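PDB 4ZQY: ringhalexin from Hemachatus haemachatus, which inhibits activation of coagulation factor X by factor VIIa in the extrinsic tenase complex, acting as an anticoagulant, and shows weak irreversible neurotoxicity. Local coordinates for residues Arg1-Ile9 and Ile14-Cys24. Numbering follows the deposited sequence.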
loop_
_atom_site.group_PDB
_atom_site.type_symbol
_atom_site.label_atom_id
_atom_site.label_comp_id
_atom_site.label_asym_id
_atom_site.label_seq_id
_atom_site.Cartn_x
_atom_site.Cartn_y
_atom_site.Cartn_z
ATOM N N ARG A 1 -0.685 -12.518 17.254
ATOM C CA ARG A 1 -1.224 -11.440 16.438
ATOM C C ARG A 1 -2.579 -11.855 15.916
ATOM O O ARG A 1 -2.823 -13.019 15.610
ATOM C CB ARG A 1 -0.267 -11.099 15.296
ATOM C CG ARG A 1 -0.685 -9.920 14.402
ATOM C CD ARG A 1 -0.950 -8.654 15.221
ATOM N NE ARG A 1 0.115 -8.244 16.140
ATOM C CZ ARG A 1 1.297 -7.753 15.803
ATOM N NH1 ARG A 1 2.155 -7.429 16.756
ATOM N NH2 ARG A 1 1.619 -7.574 14.534
ATOM N N LEU A 2 -3.473 -10.878 15.875
ATOM C CA LEU A 2 -4.816 -11.066 15.366
ATOM C C LEU A 2 -5.038 -10.252 14.120
ATOM O O LEU A 2 -4.712 -9.067 14.072
ATOM C CB LEU A 2 -5.857 -10.652 16.401
ATOM C CG LEU A 2 -6.017 -11.374 17.728
ATOM C CD1 LEU A 2 -7.234 -10.814 18.400
ATOM C CD2 LEU A 2 -6.142 -12.866 17.532
ATOM N N CYS A 3 -5.538 -10.925 13.096
ATOM C CA CYS A 3 -5.817 -10.312 11.811
ATOM C C CYS A 3 -7.273 -10.511 11.472
ATOM O O CYS A 3 -7.960 -11.320 12.089
ATOM C CB CYS A 3 -4.942 -10.904 10.720
ATOM S SG CYS A 3 -3.209 -10.624 10.996
ATOM N N LEU A 4 -7.730 -9.752 10.485
ATOM C CA LEU A 4 -9.083 -9.871 9.992
ATOM C C LEU A 4 -9.084 -10.852 8.843
ATOM O O LEU A 4 -8.122 -10.920 8.076
ATOM C CB LEU A 4 -9.613 -8.519 9.546
ATOM C CG LEU A 4 -9.775 -7.481 10.647
ATOM C CD1 LEU A 4 -10.230 -6.174 10.032
ATOM C CD2 LEU A 4 -10.790 -7.986 11.654
ATOM N N SER A 5 -10.161 -11.617 8.728
ATOM C CA SER A 5 -10.303 -12.536 7.612
ATOM C C SER A 5 -11.279 -11.916 6.629
ATOM O O SER A 5 -11.167 -12.102 5.415
ATOM C CB SER A 5 -10.815 -13.878 8.099
ATOM O OG SER A 5 -9.916 -14.380 9.070
ATOM N N ASP A 6 -12.251 -11.195 7.187
ATOM C CA ASP A 6 -13.238 -10.474 6.405
ATOM C C ASP A 6 -13.591 -9.227 7.206
ATOM O O ASP A 6 -13.483 -9.224 8.436
ATOM C CB ASP A 6 -14.466 -11.328 6.102
ATOM C CG ASP A 6 -15.318 -10.726 4.999
ATOM O OD1 ASP A 6 -14.935 -10.877 3.820
ATOM O OD2 ASP A 6 -16.351 -10.086 5.304
ATOM N N TYR A 7 -14.028 -8.175 6.511
ATOM C CA TYR A 7 -14.538 -6.979 7.164
ATOM C C TYR A 7 -15.628 -6.316 6.313
ATOM O O TYR A 7 -15.497 -6.238 5.093
ATOM C CB TYR A 7 -13.366 -6.031 7.473
ATOM C CG TYR A 7 -13.684 -4.687 8.109
ATOM C CD1 TYR A 7 -13.953 -4.584 9.466
ATOM C CD2 TYR A 7 -13.674 -3.521 7.356
ATOM C CE1 TYR A 7 -14.217 -3.362 10.052
ATOM C CE2 TYR A 7 -13.939 -2.294 7.932
ATOM C CZ TYR A 7 -14.210 -2.219 9.278
ATOM O OH TYR A 7 -14.469 -0.993 9.855
ATOM N N SER A 8 -16.708 -5.874 6.960
ATOM C CA SER A 8 -17.795 -5.147 6.287
ATOM C C SER A 8 -18.466 -4.183 7.258
ATOM O O SER A 8 -17.821 -3.802 8.234
ATOM C CB SER A 8 -18.825 -6.097 5.673
ATOM O OG SER A 8 -19.522 -6.816 6.678
ATOM N N ILE A 9 -19.717 -3.779 6.961
ATOM C CA ILE A 9 -20.603 -2.957 7.838
ATOM C C ILE A 9 -20.004 -2.717 9.216
ATOM O O ILE A 9 -19.166 -1.833 9.390
ATOM C CB ILE A 9 -22.072 -3.534 7.922
ATOM C CG1 ILE A 9 -22.101 -5.063 7.883
ATOM C CG2 ILE A 9 -22.926 -3.034 6.770
ATOM C CD1 ILE A 9 -22.335 -5.718 9.205
ATOM N N ILE A 14 -12.461 -12.620 12.580
ATOM C CA ILE A 14 -11.164 -12.504 13.229
ATOM C C ILE A 14 -10.482 -13.863 13.334
ATOM O O ILE A 14 -11.103 -14.862 13.697
ATOM C CB ILE A 14 -11.308 -11.911 14.637
ATOM C CG1 ILE A 14 -12.226 -10.687 14.610
ATOM C CG2 ILE A 14 -9.945 -11.609 15.239
ATOM C CD1 ILE A 14 -13.508 -10.856 15.425
ATOM N N GLU A 15 -9.182 -13.880 13.067
ATOM C CA GLU A 15 -8.363 -15.059 13.274
ATOM C C GLU A 15 -7.123 -14.757 14.103
ATOM O O GLU A 15 -6.728 -13.598 14.259
ATOM C CB GLU A 15 -7.949 -15.655 11.934
ATOM C CG GLU A 15 -7.091 -14.743 11.074
ATOM C CD GLU A 15 -6.592 -15.452 9.833
ATOM O OE1 GLU A 15 -5.886 -16.470 9.970
ATOM O OE2 GLU A 15 -6.944 -15.019 8.719
ATOM N N ILE A 16 -6.572 -15.802 14.710
ATOM C CA ILE A 16 -5.324 -15.689 15.454
ATOM C C ILE A 16 -4.146 -16.223 14.613
ATOM O O ILE A 16 -4.201 -17.316 14.051
ATOM C CB ILE A 16 -5.430 -16.392 16.831
ATOM C CG1 ILE A 16 -4.136 -16.227 17.628
ATOM C CG2 ILE A 16 -5.914 -17.834 16.708
ATOM C CD1 ILE A 16 -4.294 -16.597 19.067
ATOM N N CYS A 17 -3.100 -15.418 14.488
ATOM C CA CYS A 17 -1.981 -15.755 13.622
ATOM C C CYS A 17 -1.083 -16.838 14.179
ATOM O O CYS A 17 -0.859 -16.896 15.384
ATOM C CB CYS A 17 -1.140 -14.511 13.355
ATOM S SG CYS A 17 -1.974 -13.287 12.386
ATOM N N PRO A 18 -0.565 -17.704 13.299
ATOM C CA PRO A 18 0.437 -18.701 13.684
ATOM C C PRO A 18 1.621 -18.065 14.401
ATOM O O PRO A 18 1.816 -16.853 14.285
ATOM C CB PRO A 18 0.895 -19.277 12.346
ATOM C CG PRO A 18 -0.231 -19.053 11.409
ATOM C CD PRO A 18 -1.058 -17.901 11.925
ATOM N N GLU A 19 2.413 -18.871 15.104
ATOM C CA GLU A 19 3.641 -18.380 15.729
ATOM C C GLU A 19 4.561 -17.781 14.683
ATOM O O GLU A 19 4.741 -18.342 13.602
ATOM C CB GLU A 19 4.379 -19.496 16.475
ATOM C CG GLU A 19 3.665 -19.990 17.719
ATOM C CD GLU A 19 4.437 -21.077 18.441
ATOM O OE1 GLU A 19 5.165 -20.757 19.405
ATOM O OE2 GLU A 19 4.306 -22.254 18.048
ATOM N N GLY A 20 5.126 -16.625 15.013
ATOM C CA GLY A 20 6.087 -15.958 14.154
ATOM C C GLY A 20 5.449 -15.073 13.113
ATOM O O GLY A 20 6.113 -14.220 12.525
ATOM N N HIS A 21 4.167 -15.293 12.859
ATOM C CA HIS A 21 3.421 -14.457 11.936
ATOM C C HIS A 21 2.852 -13.278 12.709
ATOM O O HIS A 21 1.932 -13.448 13.507
ATOM C CB HIS A 21 2.312 -15.271 11.290
ATOM C CG HIS A 21 2.814 -16.367 10.409
ATOM N ND1 HIS A 21 3.481 -17.467 10.897
ATOM C CD2 HIS A 21 2.705 -16.554 9.072
ATOM C CE1 HIS A 21 3.794 -18.269 9.894
ATOM N NE2 HIS A 21 3.329 -17.742 8.776
ATOM N N ASN A 22 3.403 -12.087 12.488
ATOM C CA ASN A 22 3.002 -10.912 13.261
ATOM C C ASN A 22 2.522 -9.793 12.346
ATOM O O ASN A 22 2.247 -8.680 12.790
ATOM C CB ASN A 22 4.152 -10.412 14.148
ATOM C CG ASN A 22 4.531 -11.406 15.236
ATOM O OD1 ASN A 22 3.800 -11.583 16.215
ATOM N ND2 ASN A 22 5.684 -12.042 15.083
ATOM N N TYR A 23 2.371 -10.119 11.071
ATOM C CA TYR A 23 1.838 -9.184 10.094
ATOM C C TYR A 23 0.434 -9.585 9.679
ATOM O O TYR A 23 0.114 -10.768 9.609
ATOM C CB TYR A 23 2.728 -9.136 8.854
ATOM C CG TYR A 23 4.092 -8.536 9.094
ATOM C CD1 TYR A 23 4.271 -7.162 9.191
ATOM C CD2 TYR A 23 5.207 -9.354 9.212
ATOM C CE1 TYR A 23 5.525 -6.623 9.406
ATOM C CE2 TYR A 23 6.457 -8.830 9.425
ATOM C CZ TYR A 23 6.617 -7.465 9.520
ATOM O OH TYR A 23 7.878 -6.952 9.731
ATOM N N CYS A 24 -0.413 -8.590 9.448
ATOM C CA CYS A 24 -1.704 -8.813 8.820
ATOM C C CYS A 24 -1.604 -8.207 7.436
ATOM O O CYS A 24 -0.976 -7.168 7.266
ATOM C CB CYS A 24 -2.834 -8.124 9.585
ATOM S SG CYS A 24 -3.141 -8.627 11.272
#
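The first hairpin of the three-finger toxin fold meets the disulfide-rich palm here, with Cys3 paired to Glu15 in the hairpin and joined to Cys24 in the central sheet. Strand 2-4 runs antiparallel to strand 14-16. Cys3 and Glu15 form a hydrogen-bonded pair: Glu15 N reaches Cys3 O at 3.0 Å, almost straight at N-H...O 176°, whereas the return bond from Cys3 N to Glu15 O is 3.1 Å and more bent. Cys17 N extends the ladder to Arg1 O (2.7 Å), just after strand 14-16 ends.

The two faces of this hairpin differ in character. On one, the end of Leu2 leans over the neighbouring strand, CD2 packing on Ile16 CB at 3.7 Å and CD1 nearing Ile14 CG2, while Leu4 CD2 approaches Ile14 CG1 more loosely. On the other, Glu15 holds CG between its backbone N and carbonyl carbon (chi1 63°), and the chain beyond CG, extended at chi2, carries the carboxylate to Ser5 OG. Ser5 OG donates to Glu15 OE2 at 3.1 Å, coming from above the carboxylate plane and adding a side-chain bond to the backbone ladder where the first strand turns its corner at Ser5.

Sulfur supplies the link inward. Cys3 SG bonds to Cys24 SG at 2.0 Å with a chi3 of -92°, and Cys17 SG, itself bonded to Cys42, lies beside Cys3 SG. The loop between, with a type II turn from Pro18 to His21, carries the chain from the finger into strand 23-29. That strand lies between strands 39-43 and 53-58; Cys3-Cys24 ties the hairpin to it, and Cys17-Cys42 ties the end of the hairpin's second strand to strand 39-43, while Asn64 OD1 and Asp61 OD1 accept hydrogen bonds from the backbone N atoms of Leu4 and Leu2, respectively.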